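Local structure of UDP-glucose:anthocyanidin 3-O-glucosyltransferase (Clitoria ternatea, 4REL) at residues A[40-43]-A[44-47]; A[151-154]-A[155-159]; A[394-397]-A[398-402]; A[407-410]-A[411-415]. The protein belongs to the UDP-dependent glycosyltransferases of the GT-B clan, built from two Rossmann-like domains that face each other across a cleft. All blocks are in the same frame, centred on the assembly; numbering follows the deposited sequence.

Contact 1 (A[40-43]-A[44-47]); sequences IGTH and SSNA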
ATOM      1  N   ILE A  40       2.914  -4.318  18.615  1.00  9.31           N
ATOM      2  CA  ILE A  40       2.832  -3.135  19.459  1.00  8.33           C
ATOM      3  C   ILE A  40       2.222  -1.987  18.661  1.00  7.78           C
ATOM      4  O   ILE A  40       2.869  -1.415  17.783  1.00 11.43           O
ATOM      5  CB  ILE A  40       4.234  -2.729  19.966  1.00  8.44           C
ATOM      6  CG1 ILE A  40       4.871  -3.887  20.749  1.00 10.47           C
ATOM      7  CG2 ILE A  40       4.156  -1.472  20.823  1.00  9.72           C
ATOM      8  CD1 ILE A  40       6.382  -3.716  20.997  1.00  8.42           C
ATOM      9  N   GLY A  41       0.969  -1.659  18.961  1.00  9.44           N
ATOM     10  CA  GLY A  41       0.273  -0.601  18.239  1.00  8.32           C
ATOM     11  C   GLY A  41      -0.327   0.420  19.182  1.00 11.41           C
ATOM     12  O   GLY A  41      -0.091   0.364  20.389  1.00 10.29           O
ATOM     13  N   THR A  42      -1.103   1.355  18.639  1.00 10.24           N
ATOM     14  CA  THR A  42      -1.809   2.328  19.464  1.00 10.84           C
ATOM     15  C   THR A  42      -3.197   1.781  19.761  1.00 13.23           C
ATOM     16  O   THR A  42      -3.598   0.763  19.189  1.00 11.65           O
ATOM     17  CB  THR A  42      -1.961   3.661  18.733  1.00 10.61           C
ATOM     18  OG1 THR A  42      -2.678   3.443  17.508  1.00  9.39           O
ATOM     19  CG2 THR A  42      -0.596   4.245  18.395  1.00 11.33           C
ATOM     20  N   HIS A  43      -3.943   2.450  20.634  1.00 13.18           N
ATOM     21  CA  HIS A  43      -5.295   1.982  20.924  1.00 12.92           C
ATOM     22  C   HIS A  43      -6.100   1.975  19.630  1.00 13.86           C
ATOM     23  O   HIS A  43      -6.776   0.996  19.318  1.00 15.75           O
ATOM     24  CB  HIS A  43      -5.973   2.825  22.008  1.00 17.03           C
ATOM     25  CG  HIS A  43      -7.396   2.437  22.264  1.00 23.42           C
ATOM     26  ND1 HIS A  43      -7.754   1.504  23.213  1.00 31.10           N
ATOM     27  CD2 HIS A  43      -8.548   2.844  21.679  1.00 28.24           C
ATOM     28  CE1 HIS A  43      -9.067   1.359  23.208  1.00 31.10           C
ATOM     29  NE2 HIS A  43      -9.573   2.160  22.287  1.00 31.68           N
ATOM     30  N   SER A  44      -5.994   3.042  18.847  1.00 14.57           N
ATOM     31  CA  SER A  44      -6.753   3.109  17.604  1.00 16.18           C
ATOM     32  C   SER A  44      -6.293   2.086  16.555  1.00 15.73           C
ATOM     33  O   SER A  44      -7.121   1.532  15.838  1.00 15.60           O
ATOM     34  CB  SER A  44      -6.766   4.530  17.034  1.00 20.91           C
ATOM     35  OG  SER A  44      -5.471   4.961  16.726  1.00 22.09           O
ATOM     36  N   SER A  45      -4.991   1.817  16.465  1.00 10.76           N
ATOM     37  CA  SER A  45      -4.529   0.860  15.460  1.00 10.15           C
ATOM     38  C   SER A  45      -4.860  -0.566  15.884  1.00 10.19           C
ATOM     39  O   SER A  45      -5.149  -1.423  15.041  1.00 15.71           O
ATOM     40  CB  SER A  45      -3.037   1.024  15.129  1.00 10.95           C
ATOM     41  OG  SER A  45      -2.187   0.438  16.099  1.00 11.52           O
ATOM     42  N   ASN A  46      -4.820  -0.821  17.189  1.00 12.57           N
ATOM     43  CA  ASN A  46      -5.173  -2.143  17.694  1.00 12.68           C
ATOM     44  C   ASN A  46      -6.669  -2.393  17.523  1.00 14.38           C
ATOM     45  O   ASN A  46      -7.081  -3.492  17.162  1.00 15.42           O
ATOM     46  CB  ASN A  46      -4.729  -2.328  19.148  1.00 12.85           C
ATOM     47  CG  ASN A  46      -3.215  -2.459  19.289  1.00 14.61           C
ATOM     48  OD1 ASN A  46      -2.505  -2.718  18.318  1.00 15.17           O
ATOM     49  ND2 ASN A  46      -2.722  -2.306  20.515  1.00 14.40           N
ATOM     50  N   ALA A  47      -7.482  -1.365  17.744  1.00 14.75           N
ATOM     51  CA  ALA A  47      -8.923  -1.506  17.520  1.00 18.06           C
ATOM     52  C   ALA A  47      -9.196  -1.850  16.058  1.00 19.19           C
ATOM     53  O   ALA A  47     -10.011  -2.725  15.747  1.00 18.44           O
ATOM     54  CB  ALA A  47      -9.645  -0.231  17.903  1.00 18.41           C
TER

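Contact 2 (A[151-154]-A[155-159]); sequences IRDK and CSKDA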
ATOM      1  N   ILE A 151      17.153  14.235  -7.062  1.00 10.25           N
ATOM      2  CA  ILE A 151      15.740  14.404  -7.359  1.00 11.45           C
ATOM      3  C   ILE A 151      15.304  15.857  -7.135  1.00 14.76           C
ATOM      4  O   ILE A 151      14.644  16.445  -7.995  1.00 14.71           O
ATOM      5  CB  ILE A 151      14.891  13.395  -6.557  1.00 10.70           C
ATOM      6  CG1 ILE A 151      15.046  12.007  -7.184  1.00 13.49           C
ATOM      7  CG2 ILE A 151      13.429  13.815  -6.538  1.00 13.53           C
ATOM      8  CD1 ILE A 151      14.614  10.844  -6.288  1.00 13.04           C
ATOM      9  N   ARG A 152      15.699  16.445  -6.008  1.00 14.49           N
ATOM     10  CA  ARG A 152      15.343  17.835  -5.730  1.00 12.91           C
ATOM     11  C   ARG A 152      15.936  18.763  -6.771  1.00 14.04           C
ATOM     12  O   ARG A 152      15.276  19.704  -7.227  1.00 17.76           O
ATOM     13  CB  ARG A 152      15.809  18.257  -4.339  1.00  9.40           C
ATOM     14  CG  ARG A 152      15.049  17.546  -3.234  1.00 13.62           C
ATOM     15  CD  ARG A 152      15.428  18.065  -1.872  1.00 16.55           C
ATOM     16  NE  ARG A 152      14.540  17.536  -0.838  1.00 15.96           N
ATOM     17  CZ  ARG A 152      14.771  17.655   0.464  1.00 27.52           C
ATOM     18  NH1 ARG A 152      15.868  18.268   0.886  1.00 29.26           N
ATOM     19  NH2 ARG A 152      13.916  17.151   1.341  1.00 25.87           N
ATOM     20  N   ASP A 153      17.183  18.507  -7.148  1.00 19.76           N
ATOM     21  CA  ASP A 153      17.836  19.349  -8.144  1.00 17.61           C
ATOM     22  C   ASP A 153      17.118  19.264  -9.489  1.00 17.20           C
ATOM     23  O   ASP A 153      16.837  20.289 -10.119  1.00 19.55           O
ATOM     24  CB  ASP A 153      19.313  18.979  -8.294  1.00 16.78           C
ATOM     25  CG  ASP A 153      20.118  20.088  -8.953  1.00 35.98           C
ATOM     26  OD1 ASP A 153      19.814  21.272  -8.688  1.00 35.98           O
ATOM     27  OD2 ASP A 153      21.041  19.780  -9.738  1.00 34.98           O
ATOM     28  N   LYS A 154      16.809  18.047  -9.925  1.00 15.98           N
ATOM     29  CA  LYS A 154      16.110  17.857 -11.191  1.00 14.03           C
ATOM     30  C   LYS A 154      14.692  18.444 -11.153  1.00 18.00           C
ATOM     31  O   LYS A 154      14.260  19.096 -12.100  1.00 22.64           O
ATOM     32  CB  LYS A 154      16.080  16.372 -11.586  1.00 22.84           C
ATOM     33  CG  LYS A 154      15.475  16.113 -12.968  1.00 32.24           C
ATOM     34  CD  LYS A 154      15.867  14.747 -13.513  1.00 34.10           C
ATOM     35  CE  LYS A 154      17.096  14.822 -14.403  1.00 36.89           C
ATOM     36  NZ  LYS A 154      16.763  15.079 -15.840  1.00 33.49           N
ATOM     37  N   CYS A 155      13.971  18.227 -10.057  1.00 15.98           N
ATOM     38  CA  CYS A 155      12.605  18.750  -9.963  1.00 15.50           C
ATOM     39  C   CYS A 155      12.581  20.271  -9.956  1.00 23.77           C
ATOM     40  O   CYS A 155      11.609  20.884 -10.395  1.00 25.71           O
ATOM     41  CB  CYS A 155      11.880  18.199  -8.737  1.00 18.02           C
ATOM     42  SG  CYS A 155      11.533  16.432  -8.864  1.00 17.60           S
ATOM     43  N   SER A 156      13.662  20.871  -9.474  1.00 18.72           N
ATOM     44  CA  SER A 156      13.747  22.326  -9.397  1.00 27.16           C
ATOM     45  C   SER A 156      14.171  22.971 -10.719  1.00 30.76           C
ATOM     46  O   SER A 156      13.719  24.067 -11.053  1.00 30.99           O
ATOM     47  CB  SER A 156      14.718  22.740  -8.292  1.00 32.35           C
ATOM     48  OG  SER A 156      14.916  24.142  -8.303  1.00 40.69           O
ATOM     49  N   LYS A 157      15.035  22.294 -11.466  1.00 25.91           N
ATOM     50  CA  LYS A 157      15.663  22.895 -12.647  1.00 25.65           C
ATOM     51  C   LYS A 157      15.083  22.432 -13.978  1.00 31.35           C
ATOM     52  O   LYS A 157      14.995  23.206 -14.933  1.00 40.85           O
ATOM     53  CB  LYS A 157      17.160  22.588 -12.654  1.00 31.73           C
ATOM     54  CG  LYS A 157      17.963  23.264 -11.564  1.00 37.34           C
ATOM     55  CD  LYS A 157      19.399  22.769 -11.629  1.00 43.21           C
ATOM     56  CE  LYS A 157      20.345  23.612 -10.793  1.00 48.24           C
ATOM     57  NZ  LYS A 157      21.751  23.168 -11.016  1.00 48.34           N
ATOM     58  N   ASP A 158      14.712  21.160 -14.043  1.00 22.30           N
ATOM     59  CA  ASP A 158      14.322  20.527 -15.301  1.00 25.59           C
ATOM     60  C   ASP A 158      12.814  20.611 -15.570  1.00 24.18           C
ATOM     61  O   ASP A 158      12.058  21.130 -14.752  1.00 24.15           O
ATOM     62  CB  ASP A 158      14.785  19.062 -15.302  1.00 24.88           C
ATOM     63  CG  ASP A 158      15.524  18.680 -16.569  1.00 41.91           C
ATOM     64  OD1 ASP A 158      15.133  19.147 -17.665  1.00 44.65           O
ATOM     65  OD2 ASP A 158      16.504  17.910 -16.462  1.00 41.13           O
ATOM     66  N   ALA A 159      12.388  20.096 -16.722  1.00 28.64           N
ATOM     67  CA  ALA A 159      10.984  20.151 -17.126  1.00 29.04           C
ATOM     68  C   ALA A 159      10.168  19.148 -16.326  1.00 28.39           C
ATOM     69  O   ALA A 159      10.720  18.201 -15.777  1.00 20.19           O
ATOM     70  CB  ALA A 159      10.847  19.872 -18.608  1.00 30.51           C
TER

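Contact 3 (A[394-397]-A[398-402]); sequences GFVK and SLNLI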
ATOM      1  N   GLY A 394     -12.277  13.494 -20.509  1.00 14.29           N
ATOM      2  CA  GLY A 394     -11.045  12.728 -20.421  1.00 12.14           C
ATOM      3  C   GLY A 394     -11.261  11.333 -19.870  1.00 14.89           C
ATOM      4  O   GLY A 394     -10.722  10.359 -20.388  1.00 13.90           O
ATOM      5  N   PHE A 395     -12.054  11.240 -18.809  1.00 13.22           N
ATOM      6  CA  PHE A 395     -12.326   9.963 -18.158  1.00 15.59           C
ATOM      7  C   PHE A 395     -13.161   9.057 -19.073  1.00 14.08           C
ATOM      8  O   PHE A 395     -12.915   7.851 -19.138  1.00 14.97           O
ATOM      9  CB  PHE A 395     -13.015  10.223 -16.812  1.00 11.49           C
ATOM     10  CG  PHE A 395     -13.234   8.995 -15.969  1.00 11.14           C
ATOM     11  CD1 PHE A 395     -12.446   7.865 -16.108  1.00 13.35           C
ATOM     12  CD2 PHE A 395     -14.239   8.990 -15.019  1.00 12.62           C
ATOM     13  CE1 PHE A 395     -12.673   6.753 -15.328  1.00 12.43           C
ATOM     14  CE2 PHE A 395     -14.473   7.880 -14.229  1.00 13.57           C
ATOM     15  CZ  PHE A 395     -13.686   6.758 -14.382  1.00 10.29           C
ATOM     16  N   VAL A 396     -14.129   9.631 -19.787  1.00 11.14           N
ATOM     17  CA  VAL A 396     -14.895   8.853 -20.762  1.00 10.42           C
ATOM     18  C   VAL A 396     -13.951   8.235 -21.787  1.00 13.27           C
ATOM     19  O   VAL A 396     -14.092   7.065 -22.143  1.00 14.23           O
ATOM     20  CB  VAL A 396     -15.970   9.715 -21.486  1.00 13.60           C
ATOM     21  CG1 VAL A 396     -16.488   9.007 -22.732  1.00 15.22           C
ATOM     22  CG2 VAL A 396     -17.125  10.021 -20.552  1.00 10.28           C
ATOM     23  N   LYS A 397     -12.983   9.019 -22.264  1.00 12.38           N
ATOM     24  CA  LYS A 397     -12.020   8.500 -23.232  1.00 11.72           C
ATOM     25  C   LYS A 397     -11.203   7.351 -22.650  1.00 15.04           C
ATOM     26  O   LYS A 397     -11.017   6.343 -23.316  1.00 14.54           O
ATOM     27  CB  LYS A 397     -11.114   9.611 -23.779  1.00 14.54           C
ATOM     28  CG  LYS A 397     -11.859  10.588 -24.693  1.00 24.06           C
ATOM     29  CD  LYS A 397     -10.974  11.741 -25.150  1.00 32.24           C
ATOM     30  CE  LYS A 397     -11.781  12.755 -25.966  1.00 42.02           C
ATOM     31  NZ  LYS A 397     -10.932  13.859 -26.494  1.00 47.07           N
ATOM     32  N   SER A 398     -10.752   7.487 -21.402  1.00 13.16           N
ATOM     33  CA  SER A 398      -9.966   6.420 -20.771  1.00 12.17           C
ATOM     34  C   SER A 398     -10.796   5.155 -20.580  1.00 12.34           C
ATOM     35  O   SER A 398     -10.292   4.039 -20.766  1.00 13.48           O
ATOM     36  CB  SER A 398      -9.384   6.882 -19.434  1.00 12.61           C
ATOM     37  OG  SER A 398      -8.457   7.942 -19.645  1.00 17.86           O
ATOM     38  N   LEU A 399     -12.061   5.327 -20.199  1.00 14.04           N
ATOM     39  CA  LEU A 399     -12.959   4.190 -20.006  1.00 11.40           C
ATOM     40  C   LEU A 399     -13.148   3.448 -21.317  1.00 14.13           C
ATOM     41  O   LEU A 399     -13.099   2.221 -21.350  1.00 12.82           O
ATOM     42  CB  LEU A 399     -14.315   4.647 -19.455  1.00 11.94           C
ATOM     43  CG  LEU A 399     -14.339   5.066 -17.983  1.00  7.27           C
ATOM     44  CD1 LEU A 399     -15.612   5.837 -17.652  1.00  8.35           C
ATOM     45  CD2 LEU A 399     -14.260   3.826 -17.127  1.00  9.94           C
ATOM     46  N   ASN A 400     -13.343   4.187 -22.410  1.00 11.87           N
ATOM     47  CA  ASN A 400     -13.521   3.530 -23.702  1.00 10.53           C
ATOM     48  C   ASN A 400     -12.275   2.799 -24.173  1.00 12.85           C
ATOM     49  O   ASN A 400     -12.359   1.684 -24.696  1.00 11.83           O
ATOM     50  CB  ASN A 400     -13.982   4.530 -24.764  1.00 12.70           C
ATOM     51  CG  ASN A 400     -15.480   4.743 -24.741  1.00 20.78           C
ATOM     52  OD1 ASN A 400     -16.237   3.981 -25.346  1.00 24.72           O
ATOM     53  ND2 ASN A 400     -15.916   5.784 -24.048  1.00 25.02           N
ATOM     54  N   LEU A 401     -11.126   3.439 -23.985  1.00 12.53           N
ATOM     55  CA  LEU A 401      -9.848   2.871 -24.394  1.00 13.18           C
ATOM     56  C   LEU A 401      -9.646   1.491 -23.790  1.00 17.33           C
ATOM     57  O   LEU A 401      -9.403   0.524 -24.514  1.00 12.55           O
ATOM     58  CB  LEU A 401      -8.699   3.793 -23.986  1.00 13.65           C
ATOM     59  CG  LEU A 401      -7.296   3.228 -24.213  1.00 18.88           C
ATOM     60  CD1 LEU A 401      -7.070   3.017 -25.699  1.00 22.53           C
ATOM     61  CD2 LEU A 401      -6.249   4.162 -23.645  1.00 16.92           C
ATOM     62  N   ILE A 402      -9.775   1.399 -22.467  1.00 15.65           N
ATOM     63  CA  ILE A 402      -9.514   0.145 -21.763  1.00 13.47           C
ATOM     64  C   ILE A 402     -10.639  -0.884 -21.926  1.00 14.19           C
ATOM     65  O   ILE A 402     -10.376  -2.064 -22.158  1.00 14.61           O
ATOM     66  CB  ILE A 402      -9.278   0.390 -20.262  1.00  9.98           C
ATOM     67  CG1 ILE A 402      -8.121   1.380 -20.040  1.00 22.55           C
ATOM     68  CG2 ILE A 402      -9.043  -0.927 -19.523  1.00 12.87           C
ATOM     69  CD1 ILE A 402      -6.782   0.929 -20.595  1.00 23.61           C
TER

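Contact 4 (A[407-410]-A[411-415]); sequences DGKK and IRDNA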
ATOM      1  N   ASP A 407      -7.643  -0.199 -29.614  1.00 19.03           N
ATOM      2  CA  ASP A 407      -6.446   0.514 -29.168  1.00 20.56           C
ATOM      3  C   ASP A 407      -6.021   0.176 -27.733  1.00 22.58           C
ATOM      4  O   ASP A 407      -4.887   0.457 -27.334  1.00 20.03           O
ATOM      5  CB  ASP A 407      -6.646   2.022 -29.282  1.00 24.28           C
ATOM      6  CG  ASP A 407      -6.440   2.531 -30.694  1.00 33.20           C
ATOM      7  OD1 ASP A 407      -5.981   1.744 -31.555  1.00 28.52           O
ATOM      8  OD2 ASP A 407      -6.726   3.727 -30.930  1.00 35.31           O
ATOM      9  N   GLY A 408      -6.932  -0.397 -26.953  1.00 21.05           N
ATOM     10  CA  GLY A 408      -6.619  -0.778 -25.583  1.00 14.40           C
ATOM     11  C   GLY A 408      -6.247  -2.244 -25.463  1.00 16.05           C
ATOM     12  O   GLY A 408      -6.043  -2.761 -24.360  1.00 14.49           O
ATOM     13  N   LYS A 409      -6.147  -2.929 -26.593  1.00 18.11           N
ATOM     14  CA  LYS A 409      -5.898  -4.373 -26.565  1.00 17.08           C
ATOM     15  C   LYS A 409      -4.547  -4.738 -25.954  1.00 16.46           C
ATOM     16  O   LYS A 409      -4.441  -5.710 -25.189  1.00 18.93           O
ATOM     17  CB  LYS A 409      -6.032  -4.976 -27.966  1.00 20.50           C
ATOM     18  CG  LYS A 409      -5.656  -6.453 -28.027  1.00 27.83           C
ATOM     19  CD  LYS A 409      -6.061  -7.082 -29.352  1.00 34.79           C
ATOM     20  CE  LYS A 409      -5.711  -8.563 -29.391  1.00 38.73           C
ATOM     21  NZ  LYS A 409      -4.237  -8.799 -29.388  1.00 36.49           N
ATOM     22  N   LYS A 410      -3.518  -3.960 -26.274  1.00 15.54           N
ATOM     23  CA  LYS A 410      -2.196  -4.211 -25.714  1.00 11.93           C
ATOM     24  C   LYS A 410      -2.245  -4.169 -24.187  1.00 13.58           C
ATOM     25  O   LYS A 410      -1.707  -5.041 -23.508  1.00 13.87           O
ATOM     26  CB  LYS A 410      -1.185  -3.183 -26.225  1.00 19.92           C
ATOM     27  CG  LYS A 410       0.160  -3.268 -25.512  1.00 33.65           C
ATOM     28  CD  LYS A 410       1.115  -2.142 -25.916  1.00 41.82           C
ATOM     29  CE  LYS A 410       2.509  -2.370 -25.325  1.00 50.69           C
ATOM     30  NZ  LYS A 410       3.517  -1.378 -25.815  1.00 53.41           N
ATOM     31  N   ILE A 411      -2.891  -3.142 -23.649  1.00 16.36           N
ATOM     32  CA  ILE A 411      -3.021  -3.016 -22.201  1.00 13.34           C
ATOM     33  C   ILE A 411      -3.793  -4.184 -21.585  1.00 14.38           C
ATOM     34  O   ILE A 411      -3.397  -4.738 -20.543  1.00 10.79           O
ATOM     35  CB  ILE A 411      -3.675  -1.674 -21.841  1.00 12.48           C
ATOM     36  CG1 ILE A 411      -2.635  -0.567 -22.009  1.00 16.21           C
ATOM     37  CG2 ILE A 411      -4.210  -1.694 -20.421  1.00 16.14           C
ATOM     38  CD1 ILE A 411      -3.226   0.818 -22.093  1.00 16.36           C
ATOM     39  N   ARG A 412      -4.891  -4.571 -22.223  1.00 14.14           N
ATOM     40  CA  ARG A 412      -5.675  -5.708 -21.749  1.00 12.29           C
ATOM     41  C   ARG A 412      -4.848  -6.989 -21.789  1.00 14.31           C
ATOM     42  O   ARG A 412      -4.884  -7.788 -20.848  1.00 15.47           O
ATOM     43  CB  ARG A 412      -6.965  -5.855 -22.571  1.00 12.79           C
ATOM     44  CG  ARG A 412      -7.979  -4.722 -22.302  1.00 11.98           C
ATOM     45  CD  ARG A 412      -9.352  -4.979 -22.924  1.00 12.08           C
ATOM     46  NE  ARG A 412      -9.268  -5.078 -24.384  1.00 12.97           N
ATOM     47  CZ  ARG A 412      -9.368  -4.056 -25.235  1.00 16.54           C
ATOM     48  NH1 ARG A 412      -9.567  -2.817 -24.799  1.00 14.75           N
ATOM     49  NH2 ARG A 412      -9.274  -4.283 -26.541  1.00 16.66           N
ATOM     50  N   ASP A 413      -4.094  -7.178 -22.870  1.00 12.92           N
ATOM     51  CA  ASP A 413      -3.258  -8.370 -23.007  1.00 13.57           C
ATOM     52  C   ASP A 413      -2.163  -8.378 -21.955  1.00 13.29           C
ATOM     53  O   ASP A 413      -1.849  -9.426 -21.364  1.00 12.56           O
ATOM     54  CB  ASP A 413      -2.629  -8.441 -24.406  1.00 12.28           C
ATOM     55  CG  ASP A 413      -3.623  -8.845 -25.484  1.00 22.63           C
ATOM     56  OD1 ASP A 413      -4.727  -9.328 -25.147  1.00 26.28           O
ATOM     57  OD2 ASP A 413      -3.288  -8.682 -26.679  1.00 30.62           O
ATOM     58  N   ASN A 414      -1.574  -7.209 -21.722  1.00 13.73           N
ATOM     59  CA  ASN A 414      -0.514  -7.085 -20.730  1.00  9.74           C
ATOM     60  C   ASN A 414      -1.016  -7.398 -19.329  1.00 13.10           C
ATOM     61  O   ASN A 414      -0.304  -7.996 -18.532  1.00 11.82           O
ATOM     62  CB  ASN A 414       0.118  -5.688 -20.760  1.00  9.16           C
ATOM     63  CG  ASN A 414       0.960  -5.461 -21.995  1.00 15.41           C
ATOM     64  OD1 ASN A 414       1.373  -6.416 -22.657  1.00 21.27           O
ATOM     65  ND2 ASN A 414       1.239  -4.199 -22.303  1.00 16.22           N
ATOM     66  N   ALA A 415      -2.243  -6.996 -19.028  1.00 11.83           N
ATOM     67  CA  ALA A 415      -2.801  -7.273 -17.708  1.00 12.80           C
ATOM     68  C   ALA A 415      -2.881  -8.780 -17.474  1.00 10.58           C
ATOM     69  O   ALA A 415      -2.608  -9.263 -16.368  1.00 11.09           O
ATOM     70  CB  ALA A 415      -4.185  -6.623 -17.551  1.00 12.94           C
TER
HETATM   71  O   HOH W   1      -3.332  -0.808 -25.452  1.00 20.74           O

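Contact 1 (A[40-43]-A[44-47])
Thr42 OG1 (chi1 59°) and Ser45 OG (chi1 79°) are both folded back between their own backbone N and carbonyl carbon, and in this setting each hydroxyl faces the backbone N-H of the other residue. The result is a capping box at the N-cap of helix 43-50, the helix of a beta-alpha-beta unit that follows strand 36-42. Ser45 N donates to Thr42 OG1 over 3.0 Å. The return bond, from Thr42 N to Ser45 OG, is 2.9 Å long but more bent, at 141°; together the two bonds form a reciprocal pair of side-chain-to-backbone links. The helical backbone pattern starts at once: Asn46 N donates to Thr42 O and Ala47 N to His43 O. Gly41 CA lies 3.4 Å from Ser45 OG, which brings the strand end close against the first helical turn. The amide of Asn46 reaches beyond the turn, its ND2 donating to Phe62 O of the neighbouring strand 59-64, which ties the first helical turn to the sheet edge. The other end of that amide rests on the strand, with Asn46 OD1 3.5 Å from Gly41 CA.

Contact 2 (A[151-154]-A[155-159])
Ile151 meets Cys155 one turn along the helix, its CG2 branch lying 4.0 Å from the sulfur SG. The same pair is joined through the backbone, where Cys155 N donates to Ile151 O over 2.8 Å in a nearly straight bond (163°). Ile151, itself buried, also packs against Phe166 and Val178. At Arg152 the contact is made by the backbone: its O accepts from Ser156 N, while its side chain takes no part across the turn, Arg152 NE donating to Met182 O. Asp153 follows, with O accepting from Lys157 N and the carboxylate engaged by the same lysine. The extended Lys157 chain crosses the aspartate at a slant; its CE comes to 3.2 Å from Asp153 OD1, and NZ sits at 3.6 Å from that oxygen, a salt bridge with a long separation. These are i to i+4 pairs near the C-terminal end of helix 148-157, where the 3.0 Å bond from Lys157 N to Asp153 O is bent to 138° and a weak bond joins Lys157 N to Lys154 O. Lys154 comes last. Its chain leaves with CG anti to the backbone N (chi1 -175°), then bends at its third and fourth torsions, which carries NZ alongside Asp158. NZ meets Asp158 OD2 at 2.9 Å from above the carboxylate plane, while Asp158 OD1 accepts from Ala159 N. Asp158, the first residue to leave helical geometry, still sends its own N-H to Lys154 O.

Contact 3 (A[394-397]-A[398-402])
Leu399 lies over one face of the Phe395 ring: its CD1 methyl stands 3.9 Å from the ring centroid and only 11° off the normal, a CH-pi contact over the middle of the ring. Leu399 CG adds a closer approach, 3.6 Å from the ring atom Phe395 CE1. The ring reaches the leucine because Phe395 CG is anti to the backbone N (chi1 -174°), which swings it forward along the helix. This is the tight side. Ile360 touches Phe395, Ser398 and Leu399, while Val285 and Ala288 of helix 279-292 also pack on the phenylalanine. Residues 394-402 thus form one amphipathic stretch of helix 392-403, whose inner face lies on strand 359-361 of the six-stranded parallel sheet, as expected of a Rossmann-like domain. The looser side, where Val396 and Asn400 are partly exposed and Lys397 exposed, carries more polar groups. There Val396 O accepts twice from Asn400, from backbone N at 3.0 Å and from side-chain ND2 at 2.9 Å, the two donors coming from opposite faces of the carbonyl plane. The ND2 bond is straight at hydrogen (160°) yet lies well above that plane, and Val396 O is near the plane of the Asn400 amide, which fixes the amide's rotation. Val396 CG1 flanks the same nitrogen. The extended chain of Lys397 brings NZ to a long, weak ion pair with Glu386 OE2.

Contact 4 (A[407-410]-A[411-415])
The guanidinium of Arg412 is laid flat over the start of the helix: Gly408 C and Lys409 N both lie 3.3 Å above one face, offset toward its rim. A bend at the third torsion (chi3 -62°) folds the arginine chain back over residues 408 and 409, and Arg412 NH1 then donates to Ile402 O and Gln405 O. Gly408, with no side chain, lies close against the guanidinium, its C atom 3.4 Å from Arg412 NH1. This is the N-terminal turn of helix 409-425, with Arg412 N donating to Gly408 O and Asp413 N to Lys409 O. On the exposed side, Asp413 OD2 accepts from Lys409 NZ at 2.9 Å through its syn lone pair; this i to i+4 salt bridge crosses the helix surface. Lys410 CG lies 3.5 Å from Asn414 ND2, and both polar ends turn to Glu380: NZ to its OE2, ND2 to its O. A water joins residues where the helix begins, donating to Asp407 O at 2.7 Å and accepting from Ile411 N at 3.0 Å. The nearby lysine would probably favour the anionic form of Asp413, whereas the NH1 bonds to backbone carbonyls probably hold the Arg412 guanidinium over the helix start.

The four contacts follow one another along the chain, each closing before the next opens. Contact 1 belongs to the seven-stranded parallel sheet, at the junction of strand 36-42 and helix 43-50, and contact 2 lies on helix 148-157, with centres 39 Å apart. Contacts 3 and 4 sit across the chain's centre from contact 1, about 41 and 42 Å from it between centres. Those two are neighbours, 13 Å apart between centres, on the consecutive helices 392-403 and 409-425. They touch directly, as Leu401 CD1 packs 3.6 Å from Gly408 N. Helix 392-403 packs on strand 359-361 of the six-stranded parallel sheet, so contacts 1 and 3 belong to different Rossmann-like halves.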